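Local coordinates for galactose-binding like protein (Bacteroides thetaiotaomicron, PDB 7M1A) that probably binds, and may help degrade, glycans as a SusE-like protein, this chain being its calcium-bearing, C-terminal galactose-binding-like domain, at residues 17-22 with 45-49; 74-78 with 168-172; 79-84 with 125-129; 84-88 with 163-169. All blocks are in the same frame, centred on the assembly; numbering follows the deposited sequence.

How the contacts relate
Contacts 2 and 4 share I168, C169 and water 3, and contacts 3 and 4 share N84. The residues from 74 to 88 run through three contacts in turn. Contact 1 joins the group through the sheet, since strands 45-46 and 169-176 are neighbours. L45 N is 3.1 Å from F170 O in that sheet; just past it T47 OG1 lies 2.9 Å from I168 N and 2.8 Å from N167 OD1. Contact 2 holds two calcium ligands. L45 of contact 1 is about 9 Å from the ion by side chain, C169 of contact 4 about 11 Å and F82 of contact 3 about 13 Å. One 1,2-ethanediol, probably from the crystallisation liquor, touches contacts 1, 3 and 4.

Contact 1 of 4, residues 17-22 with 45-49; sequences SRVDSY and LHTGT. With EDO (1,2-ethanediol), chain D; EDO (1,2-ethanediol), chain E.
H46 N gives its proton to V19 O at 2.9 Å, almost straight at 177°, and H46 O accepts from S21 N. Beside them the H46 ring is fixed in its rotation. Its CG stands anti to the backbone N (chi1 -163°), and ND1 accepts from G48 N at 2.8 Å, with the donor close to the ring plane. NE2 then donates to the O1 atom of a 1,2-ethanediol 2.7 Å away. Y22 CD2 sits over the centre of one H46 face, 3.6 Å from H46 CD2, with the two rings tilted by 47°. The bridge between D20 and H46 ties the loop after strand 9-11 to strand 45-46, an outer strand of the four-stranded antiparallel sheet in this chain. V19 CB packs on L45 CB at 3.8 Å. S21 OG lies so near G48 that a CB there would clash. Water 1 donates to both R18 O and T47 O, and water 2 links Y22 OH with T49 OG1. The R18 guanidinium turns elsewhere, where its NH1 bonds to G24 O of the second subunit.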
# COMPACT_ATOMS: atom_id res chain seq x y z
N SER A 17 -2.20 6.46 -9.43
CA SER A 17 -3.54 6.73 -8.94
C SER A 17 -3.71 6.05 -7.57
O SER A 17 -3.33 4.89 -7.39
CB SER A 17 -4.54 6.13 -9.90
OG SER A 17 -4.50 6.85 -11.14
N ARG A 18 -4.37 6.74 -6.65
CA ARG A 18 -4.83 6.08 -5.45
C ARG A 18 -5.98 5.14 -5.82
O ARG A 18 -6.74 5.41 -6.77
CB ARG A 18 -5.31 7.10 -4.41
CG ARG A 18 -4.11 7.89 -3.91
CD ARG A 18 -4.46 8.77 -2.76
NE ARG A 18 -3.31 9.54 -2.30
CZ ARG A 18 -2.61 9.37 -1.21
NH1 ARG A 18 -2.75 8.26 -0.50
NH2 ARG A 18 -1.70 10.26 -0.92
N VAL A 19 -6.07 4.00 -5.12
CA VAL A 19 -7.05 2.98 -5.54
C VAL A 19 -7.99 2.61 -4.38
O VAL A 19 -8.52 1.48 -4.32
CB VAL A 19 -6.37 1.71 -6.12
CG1 VAL A 19 -5.52 2.04 -7.38
CG2 VAL A 19 -5.43 1.04 -5.08
N ASP A 20 -8.15 3.54 -3.42
CA ASP A 20 -8.81 3.24 -2.15
C ASP A 20 -10.19 3.90 -2.00
O ASP A 20 -10.67 4.01 -0.88
CB ASP A 20 -7.87 3.55 -0.97
CG ASP A 20 -6.57 2.72 -1.04
OD1 ASP A 20 -6.42 1.76 -1.79
OD2 ASP A 20 -5.69 3.03 -0.28
N SER A 21 -10.84 4.21 -3.13
CA SER A 21 -12.20 4.73 -3.04
C SER A 21 -13.14 3.56 -2.66
O SER A 21 -12.87 2.40 -2.91
CB SER A 21 -12.59 5.40 -4.34
OG SER A 21 -11.77 6.53 -4.59
N TYR A 22 -14.28 3.90 -2.06
CA TYR A 22 -15.31 2.90 -1.74
C TYR A 22 -14.77 1.79 -0.84
O TYR A 22 -15.09 0.60 -1.02
CB TYR A 22 -16.00 2.33 -2.97
CG TYR A 22 -16.74 3.42 -3.68
CD1 TYR A 22 -18.01 3.78 -3.27
CD2 TYR A 22 -16.17 4.06 -4.77
CE1 TYR A 22 -18.70 4.78 -3.93
CE2 TYR A 22 -16.87 5.04 -5.46
CZ TYR A 22 -18.13 5.41 -5.03
OH TYR A 22 -18.80 6.45 -5.64
N LEU A 45 -10.38 -2.91 -5.71
CA LEU A 45 -9.79 -1.60 -5.70
C LEU A 45 -10.64 -0.68 -6.56
O LEU A 45 -11.44 -1.15 -7.41
CB LEU A 45 -8.30 -1.60 -6.11
CG LEU A 45 -7.97 -1.93 -7.58
CD1 LEU A 45 -8.27 -0.79 -8.56
CD2 LEU A 45 -6.47 -2.30 -7.68
N HIS A 46 -10.51 0.62 -6.28
CA HIS A 46 -11.35 1.57 -7.00
C HIS A 46 -10.71 2.94 -6.97
O HIS A 46 -10.40 3.44 -5.89
CB HIS A 46 -12.73 1.61 -6.28
CG HIS A 46 -13.81 2.21 -7.11
ND1 HIS A 46 -13.69 3.45 -7.79
CD2 HIS A 46 -15.06 1.73 -7.33
CE1 HIS A 46 -14.87 3.64 -8.41
NE2 HIS A 46 -15.69 2.61 -8.14
N THR A 47 -10.47 3.57 -8.14
CA THR A 47 -9.82 4.88 -8.16
C THR A 47 -10.78 6.05 -7.99
O THR A 47 -10.31 7.19 -7.97
CB THR A 47 -9.09 5.09 -9.50
OG1 THR A 47 -9.99 5.06 -10.60
CG2 THR A 47 -8.02 4.03 -9.74
N GLY A 48 -12.10 5.76 -7.84
CA GLY A 48 -13.07 6.84 -7.69
C GLY A 48 -13.70 7.22 -9.03
O GLY A 48 -13.66 6.48 -10.03
N THR A 49 -14.32 8.41 -9.04
CA THR A 49 -15.03 8.93 -10.22
C THR A 49 -14.61 10.35 -10.52
O THR A 49 -15.24 10.96 -11.34
CB THR A 49 -16.55 8.87 -10.00
OG1 THR A 49 -16.92 9.56 -8.80
CG2 THR A 49 -17.03 7.44 -9.81
C1 EDO D . -13.73 -1.14 -3.79
O1 EDO D . -14.35 -1.57 -2.59
C2 EDO D . -14.53 -1.75 -4.83
O2 EDO D . -15.70 -0.98 -4.97
C1 EDO E . -18.82 4.43 -9.05
O1 EDO E . -18.23 3.16 -8.96
C2 EDO E . -20.32 4.35 -8.89
O2 EDO E . -20.44 3.46 -7.85
O HOH W 1 -7.56 7.78 -7.86
O HOH W 2 -16.98 8.19 -6.35

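Contact 2 of 4, residues 74-78 with 168-172; sequences WAIQD and ICFTE. With CA (calcium ion), chain F.
W74 lies alongside T171 and E172, with its indole edge turned to the strand. Its CE3 is 3.5 Å from E172 O, which lies near the ring plane. W74 CB meets T171 CG2 at 3.8 Å. T171 has OG1 anti to its own N (chi1 -178°), which turns CG2 to the other segment, 3.3 Å from A75 O, and lets OG1 bond to V43 O. F170 folds back so that its CB touches W74 O and its ring edge faces the same oxygen. The backbones pair as antiparallel strands, W74 N to E172 O at 2.9 Å and T171 N to W74 O at 3.0 Å. T171 and E172 together face W74, a classic beta bulge in strand 169-176. Both bulge residues bind calcium, T171 through its O and E172 through OE1, each at 2.3 Å. Y28 O, N31 OD1, R33 O and water 4 complete the site. The E172 chain bends at chi2 (66°) to reach the ion, while its OE2 takes a salt bridge from K5. I76 CG1 rests on the F170 carbonyl carbon, and I76 CD1 reaches C169 SG at 4.1 Å. With I76 cut back to an alanine, CG1 and CD1 are gone, and a gap is likely to open beside C169 SG. Water 3 joins I76 N to C169 O.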
# COMPACT_ATOMS: atom_id res chain seq x y z
N TRP A 74 -10.89 -9.97 -13.17
CA TRP A 74 -12.35 -10.03 -12.99
C TRP A 74 -12.85 -8.65 -12.55
O TRP A 74 -12.38 -8.11 -11.56
CB TRP A 74 -12.76 -11.07 -11.89
CG TRP A 74 -12.50 -12.46 -12.36
CD1 TRP A 74 -13.44 -13.31 -12.87
CD2 TRP A 74 -11.23 -13.20 -12.40
NE1 TRP A 74 -12.86 -14.52 -13.18
CE2 TRP A 74 -11.51 -14.50 -12.87
CE3 TRP A 74 -9.94 -13.00 -11.93
CZ2 TRP A 74 -10.57 -15.52 -12.99
CZ3 TRP A 74 -8.97 -13.98 -12.03
CH2 TRP A 74 -9.28 -15.24 -12.60
N ALA A 75 -13.92 -8.21 -13.16
CA ALA A 75 -14.75 -7.11 -12.73
C ALA A 75 -15.51 -7.48 -11.44
O ALA A 75 -15.76 -8.66 -11.15
CB ALA A 75 -15.72 -6.70 -13.84
N ILE A 76 -15.88 -6.45 -10.67
CA ILE A 76 -16.70 -6.70 -9.47
C ILE A 76 -18.01 -7.37 -9.97
O ILE A 76 -18.58 -7.02 -11.02
CB ILE A 76 -16.97 -5.35 -8.77
CG1 ILE A 76 -15.65 -4.76 -8.21
CG2 ILE A 76 -18.07 -5.45 -7.68
CD1 ILE A 76 -15.76 -3.28 -7.84
N GLN A 77 -18.39 -8.46 -9.29
CA GLN A 77 -19.31 -9.47 -9.88
C GLN A 77 -20.82 -9.21 -9.69
O GLN A 77 -21.57 -10.00 -9.07
CB GLN A 77 -18.91 -10.84 -9.31
CG GLN A 77 -17.50 -11.32 -9.71
CD GLN A 77 -17.42 -11.79 -11.15
OE1 GLN A 77 -16.71 -11.22 -12.07
NE2 GLN A 77 -18.07 -12.91 -11.36
N ASP A 78 -21.23 -8.06 -10.21
CA ASP A 78 -22.66 -7.76 -10.17
C ASP A 78 -23.05 -6.90 -11.37
O ASP A 78 -22.16 -6.41 -12.11
CB ASP A 78 -23.01 -7.07 -8.85
CG ASP A 78 -22.14 -5.86 -8.50
OD1 ASP A 78 -21.77 -5.12 -9.40
OD2 ASP A 78 -21.81 -5.72 -7.31
N ILE A 168 -10.62 3.22 -12.76
CA ILE A 168 -10.71 1.77 -12.82
C ILE A 168 -11.18 1.21 -11.47
O ILE A 168 -10.75 1.64 -10.40
CB ILE A 168 -9.37 1.12 -13.28
CG1 ILE A 168 -9.48 -0.40 -13.46
CG2 ILE A 168 -8.23 1.51 -12.32
CD1 ILE A 168 -8.28 -1.03 -14.11
N CYS A 169 -12.03 0.15 -11.52
CA CYS A 169 -12.31 -0.66 -10.34
C CYS A 169 -12.42 -2.12 -10.83
O CYS A 169 -12.91 -2.39 -11.93
CB CYS A 169 -13.61 -0.20 -9.66
SG CYS A 169 -15.13 -0.31 -10.64
N PHE A 170 -12.07 -3.07 -9.97
CA PHE A 170 -12.19 -4.49 -10.27
C PHE A 170 -11.95 -5.28 -8.98
O PHE A 170 -11.52 -4.67 -7.96
CB PHE A 170 -11.32 -4.99 -11.42
CG PHE A 170 -9.85 -4.96 -11.15
CD1 PHE A 170 -9.14 -3.74 -11.23
CD2 PHE A 170 -9.14 -6.11 -10.85
CE1 PHE A 170 -7.76 -3.69 -11.02
CE2 PHE A 170 -7.75 -6.05 -10.63
CZ PHE A 170 -7.09 -4.84 -10.70
N THR A 171 -12.23 -6.61 -8.99
CA THR A 171 -12.20 -7.39 -7.76
C THR A 171 -10.96 -8.29 -7.63
O THR A 171 -10.59 -8.58 -6.44
CB THR A 171 -13.48 -8.22 -7.56
OG1 THR A 171 -13.39 -8.92 -6.31
CG2 THR A 171 -13.71 -9.27 -8.64
N GLU A 172 -10.36 -8.83 -8.70
CA GLU A 172 -9.29 -9.81 -8.54
C GLU A 172 -8.50 -9.88 -9.84
O GLU A 172 -9.09 -9.72 -10.93
CB GLU A 172 -9.85 -11.23 -8.23
CG GLU A 172 -8.81 -12.26 -7.79
CD GLU A 172 -8.14 -11.98 -6.44
OE1 GLU A 172 -8.59 -11.10 -5.69
OE2 GLU A 172 -7.21 -12.73 -6.11
CA CA F . -10.36 -10.03 -4.67
O HOH W 3 -15.27 -3.84 -11.77
O HOH W 4 -12.24 -9.50 -3.36

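Contact 3 of 4, residues 79-84 with 125-129; sequences EKHFYN and IGILT. With EDO (1,2-ethanediol), chain C; EDO (1,2-ethanediol), chain E.
L128 pushes its two methyl groups against different partners of segment 79-84. CD1 lies over the chain of E79, 3.5 Å from E79 CG. CD2 comes to the edge of the Y83 ring, 3.7 Å from Y83 CD2 and near the ring plane. The F82 and L128 side chains cross at about a right angle, with F82 CB 4.1 Å from L128 CD2. With CD1 anti to CA (chi2 172°), L128 aims CD1 at E79 and CD2 at the aromatic residues. The same aromatics also pack on helix 130-138, F82 on A136 and Y83 on A135 and A136, and Y83 OH bonds to D132 O. T129 caps the start of that helix. At the other end N84 and I125 meet at about a right angle, amide against ethyl, with N84 OD1 3.3 Å from I125 CD1. Replacing N84 by a glycine would probably leave the I125 ethyl group without its support and able to turn. H81 to N84 form a type II beta turn. Water 5 spans the two segments, accepting from G126 N and probably donating to Y83 O. No direct hydrogen bond crosses the contact, so its hold probably rests on close fit more than directed bonds.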
# COMPACT_ATOMS: atom_id res chain seq x y z
N GLU A 79 -24.39 -6.77 -11.58
CA GLU A 79 -24.79 -6.10 -12.80
C GLU A 79 -24.40 -4.63 -12.84
O GLU A 79 -24.13 -4.11 -13.95
CB GLU A 79 -26.29 -6.20 -12.96
CG GLU A 79 -26.70 -7.62 -13.32
CD GLU A 79 -28.18 -7.76 -13.60
OE1 GLU A 79 -28.61 -8.89 -13.95
OE2 GLU A 79 -28.90 -6.72 -13.44
N LYS A 80 -24.23 -4.01 -11.66
CA LYS A 80 -23.79 -2.62 -11.59
C LYS A 80 -22.42 -2.47 -12.28
O LYS A 80 -22.17 -1.46 -12.93
CB LYS A 80 -23.72 -2.18 -10.12
CG LYS A 80 -23.17 -0.78 -9.99
CD LYS A 80 -23.03 -0.30 -8.54
CE LYS A 80 -22.85 1.21 -8.49
NZ LYS A 80 -22.65 1.77 -7.13
N HIS A 81 -21.56 -3.49 -12.21
CA HIS A 81 -20.19 -3.42 -12.68
C HIS A 81 -19.93 -4.19 -13.97
O HIS A 81 -18.93 -3.95 -14.61
CB HIS A 81 -19.21 -3.80 -11.56
CG HIS A 81 -19.27 -2.87 -10.42
ND1 HIS A 81 -20.06 -3.14 -9.37
CD2 HIS A 81 -18.55 -1.75 -10.09
CE1 HIS A 81 -19.92 -2.20 -8.44
NE2 HIS A 81 -19.00 -1.32 -8.84
N PHE A 82 -20.78 -5.13 -14.38
CA PHE A 82 -20.50 -5.90 -15.59
C PHE A 82 -20.62 -4.98 -16.82
O PHE A 82 -21.72 -4.45 -17.11
CB PHE A 82 -21.47 -7.07 -15.74
CG PHE A 82 -21.32 -8.21 -14.77
CD1 PHE A 82 -20.09 -8.53 -14.23
CD2 PHE A 82 -22.40 -9.01 -14.43
CE1 PHE A 82 -19.92 -9.64 -13.41
CE2 PHE A 82 -22.25 -10.12 -13.59
CZ PHE A 82 -21.00 -10.43 -13.04
N TYR A 83 -19.51 -4.74 -17.53
CA TYR A 83 -19.50 -3.87 -18.70
C TYR A 83 -20.17 -2.53 -18.38
O TYR A 83 -20.98 -1.98 -19.19
CB TYR A 83 -20.23 -4.55 -19.88
CG TYR A 83 -19.90 -6.00 -20.01
CD1 TYR A 83 -18.71 -6.44 -20.62
CD2 TYR A 83 -20.75 -6.97 -19.48
CE1 TYR A 83 -18.40 -7.80 -20.72
CE2 TYR A 83 -20.43 -8.32 -19.56
CZ TYR A 83 -19.27 -8.74 -20.17
OH TYR A 83 -18.96 -10.05 -20.30
N ASN A 84 -19.85 -1.99 -17.18
CA ASN A 84 -20.54 -0.80 -16.72
C ASN A 84 -19.63 -0.15 -15.66
O ASN A 84 -18.58 -0.67 -15.28
CB ASN A 84 -21.92 -1.22 -16.15
CG ASN A 84 -22.98 -0.13 -16.31
OD1 ASN A 84 -22.66 1.06 -16.33
ND2 ASN A 84 -24.24 -0.55 -16.45
N ILE A 125 -25.05 -0.21 -22.92
CA ILE A 125 -24.70 -0.21 -21.49
C ILE A 125 -25.98 -0.41 -20.68
O ILE A 125 -27.01 0.22 -20.94
CB ILE A 125 -23.94 1.09 -21.10
CG1 ILE A 125 -23.24 0.97 -19.75
CG2 ILE A 125 -24.88 2.29 -21.14
CD1 ILE A 125 -22.18 2.05 -19.48
N GLY A 126 -25.92 -1.30 -19.67
CA GLY A 126 -27.05 -1.58 -18.81
C GLY A 126 -27.84 -2.82 -19.22
O GLY A 126 -28.64 -3.29 -18.41
N ILE A 127 -27.62 -3.33 -20.45
CA ILE A 127 -28.30 -4.53 -20.95
C ILE A 127 -27.31 -5.70 -20.94
O ILE A 127 -26.18 -5.55 -21.43
CB ILE A 127 -28.90 -4.33 -22.37
CG1 ILE A 127 -29.73 -3.05 -22.50
CG2 ILE A 127 -29.67 -5.57 -22.84
CD1 ILE A 127 -30.91 -2.98 -21.61
N LEU A 128 -27.73 -6.85 -20.39
CA LEU A 128 -26.86 -8.00 -20.25
C LEU A 128 -27.55 -9.25 -20.79
O LEU A 128 -28.68 -9.52 -20.46
CB LEU A 128 -26.48 -8.27 -18.78
CG LEU A 128 -25.70 -7.15 -18.05
CD1 LEU A 128 -25.54 -7.40 -16.57
CD2 LEU A 128 -24.32 -6.90 -18.66
N THR A 129 -26.82 -10.07 -21.53
CA THR A 129 -27.32 -11.39 -21.87
C THR A 129 -26.66 -12.45 -20.98
O THR A 129 -25.77 -12.21 -20.10
CB THR A 129 -27.07 -11.73 -23.35
OG1 THR A 129 -25.66 -11.88 -23.48
CG2 THR A 129 -27.57 -10.68 -24.33
C1 EDO C . -18.97 0.11 -5.24
O1 EDO C . -18.27 -1.00 -5.72
C2 EDO C . -18.33 1.14 -6.01
O2 EDO C . -18.57 0.98 -7.39
C1 EDO E . -18.82 4.43 -9.05
O1 EDO E . -18.23 3.16 -8.96
C2 EDO E . -20.32 4.35 -8.89
O2 EDO E . -20.44 3.46 -7.85
O HOH W 5 -23.72 -3.17 -19.33

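Contact 4 of 4, residues 84-88 with 163-169; sequences NDMSP and SNNYNIC. With EDO (1,2-ethanediol), chain E.
D85 O accepts from S163 OG at 2.7 Å, with the donor well above the carbonyl plane. M86 O takes the N-H of C169 at 3.0 Å, again from above its plane, and also a CA-H contact from I168. These bonds tie the two loops together. Several side-chain acceptors hold the loops in shape. N84 OD1 receives D85 N at 2.9 Å, and D85 OD1 receives M86 N more weakly. N165 OD1 is gripped by three donors: N167 N in its carbonyl plane at 3.1 Å, N167 ND2 from above it, and N161 ND2. The amide of N167 also reaches T47 OG1 through OD1 and G50 O through ND2. Water 3 also donates to S87 OG, and S87 OG bonds to H81 O as well. Between these groups M86, a selenomethionine, bends at chi2 (-55°) and chi3, bringing SE within 3.7 Å of N165 ND2 and CE within 3.7 Å of S163 OG. P88 CB packs on I168 CD1 at 3.8 Å. N84 to S87 make a type II' beta turn, closed by S87 N on N84 O. N165 starts an Asx turn. The two turns lead into strand 88-96 of one sheet and strand 169-176 of the other, consistent with a galactose-binding-like beta sandwich.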
# COMPACT_ATOMS: atom_id res chain seq x y z
N ASN A 84 -19.85 -1.99 -17.18
CA ASN A 84 -20.54 -0.80 -16.72
C ASN A 84 -19.63 -0.15 -15.66
O ASN A 84 -18.58 -0.67 -15.28
CB ASN A 84 -21.92 -1.22 -16.15
CG ASN A 84 -22.98 -0.13 -16.31
OD1 ASN A 84 -22.66 1.06 -16.33
ND2 ASN A 84 -24.24 -0.55 -16.45
N ASP A 85 -20.07 0.98 -15.11
CA ASP A 85 -19.42 1.59 -13.96
C ASP A 85 -17.96 1.92 -14.37
O ASP A 85 -17.71 2.29 -15.53
CB ASP A 85 -19.62 0.74 -12.69
CG ASP A 85 -19.45 1.57 -11.42
OD1 ASP A 85 -18.30 1.73 -10.91
OD2 ASP A 85 -20.44 2.10 -10.95
N MSE A 86 -17.02 1.81 -13.42
CA MSE A 86 -15.63 2.14 -13.73
C MSE A 86 -14.86 0.85 -14.08
O MSE A 86 -13.61 0.82 -14.03
CB MSE A 86 -14.93 2.91 -12.61
CG MSE A 86 -15.69 4.11 -12.11
SE MSE A 86 -16.20 5.41 -13.48
CE MSE A 86 -18.12 5.45 -13.12
N SER A 87 -15.55 -0.23 -14.42
CA SER A 87 -14.89 -1.46 -14.80
C SER A 87 -14.05 -1.22 -16.05
O SER A 87 -14.43 -0.51 -16.99
CB SER A 87 -15.91 -2.50 -15.08
OG SER A 87 -16.67 -2.78 -13.89
N PRO A 88 -12.85 -1.83 -16.14
CA PRO A 88 -11.96 -1.51 -17.28
C PRO A 88 -12.50 -2.09 -18.59
O PRO A 88 -13.09 -3.20 -18.64
CB PRO A 88 -10.63 -2.17 -16.84
CG PRO A 88 -11.08 -3.33 -15.95
CD PRO A 88 -12.27 -2.80 -15.18
N SER A 163 -17.52 3.50 -18.58
CA SER A 163 -18.17 4.81 -18.54
C SER A 163 -17.35 5.84 -19.34
O SER A 163 -17.63 7.03 -19.27
CB SER A 163 -18.33 5.23 -17.06
OG SER A 163 -19.22 4.31 -16.43
N ASN A 164 -16.43 5.36 -20.18
CA ASN A 164 -15.72 6.24 -21.11
C ASN A 164 -14.79 7.24 -20.38
O ASN A 164 -14.48 8.33 -20.90
CB ASN A 164 -16.65 6.98 -22.09
CG ASN A 164 -15.88 7.51 -23.28
OD1 ASN A 164 -14.93 6.88 -23.74
ND2 ASN A 164 -16.30 8.65 -23.82
N ASN A 165 -14.21 6.82 -19.25
CA ASN A 165 -13.20 7.65 -18.61
C ASN A 165 -12.01 6.79 -18.14
O ASN A 165 -11.86 5.62 -18.49
CB ASN A 165 -13.78 8.63 -17.57
CG ASN A 165 -14.36 7.92 -16.35
OD1 ASN A 165 -13.65 7.33 -15.55
ND2 ASN A 165 -15.69 7.98 -16.16
N TYR A 166 -11.12 7.42 -17.35
CA TYR A 166 -9.81 6.83 -17.06
C TYR A 166 -9.80 6.06 -15.73
O TYR A 166 -8.80 5.42 -15.44
CB TYR A 166 -8.72 7.92 -17.00
CG TYR A 166 -8.37 8.56 -18.31
CD1 TYR A 166 -8.14 7.83 -19.46
CD2 TYR A 166 -8.46 9.95 -18.44
CE1 TYR A 166 -7.81 8.44 -20.69
CE2 TYR A 166 -8.16 10.57 -19.65
CZ TYR A 166 -7.87 9.81 -20.78
OH TYR A 166 -7.55 10.42 -21.97
N ASN A 167 -10.90 6.14 -14.92
CA ASN A 167 -10.95 5.44 -13.65
C ASN A 167 -10.92 3.93 -13.85
O ASN A 167 -11.24 3.42 -14.90
CB ASN A 167 -12.15 5.96 -12.83
CG ASN A 167 -11.85 7.35 -12.33
OD1 ASN A 167 -10.99 7.53 -11.45
ND2 ASN A 167 -12.56 8.35 -12.84
N ILE A 168 -10.62 3.22 -12.76
CA ILE A 168 -10.71 1.77 -12.82
C ILE A 168 -11.18 1.21 -11.47
O ILE A 168 -10.75 1.64 -10.40
CB ILE A 168 -9.37 1.12 -13.28
CG1 ILE A 168 -9.48 -0.40 -13.46
CG2 ILE A 168 -8.23 1.51 -12.32
CD1 ILE A 168 -8.28 -1.03 -14.11
N CYS A 169 -12.03 0.15 -11.52
CA CYS A 169 -12.31 -0.66 -10.34
C CYS A 169 -12.42 -2.12 -10.83
O CYS A 169 -12.91 -2.39 -11.93
CB CYS A 169 -13.61 -0.20 -9.66
SG CYS A 169 -15.13 -0.31 -10.64
C1 EDO E . -18.82 4.43 -9.05
O1 EDO E . -18.23 3.16 -8.96
C2 EDO E . -20.32 4.35 -8.89
O2 EDO E . -20.44 3.46 -7.85
O HOH W 3 -15.27 -3.84 -11.77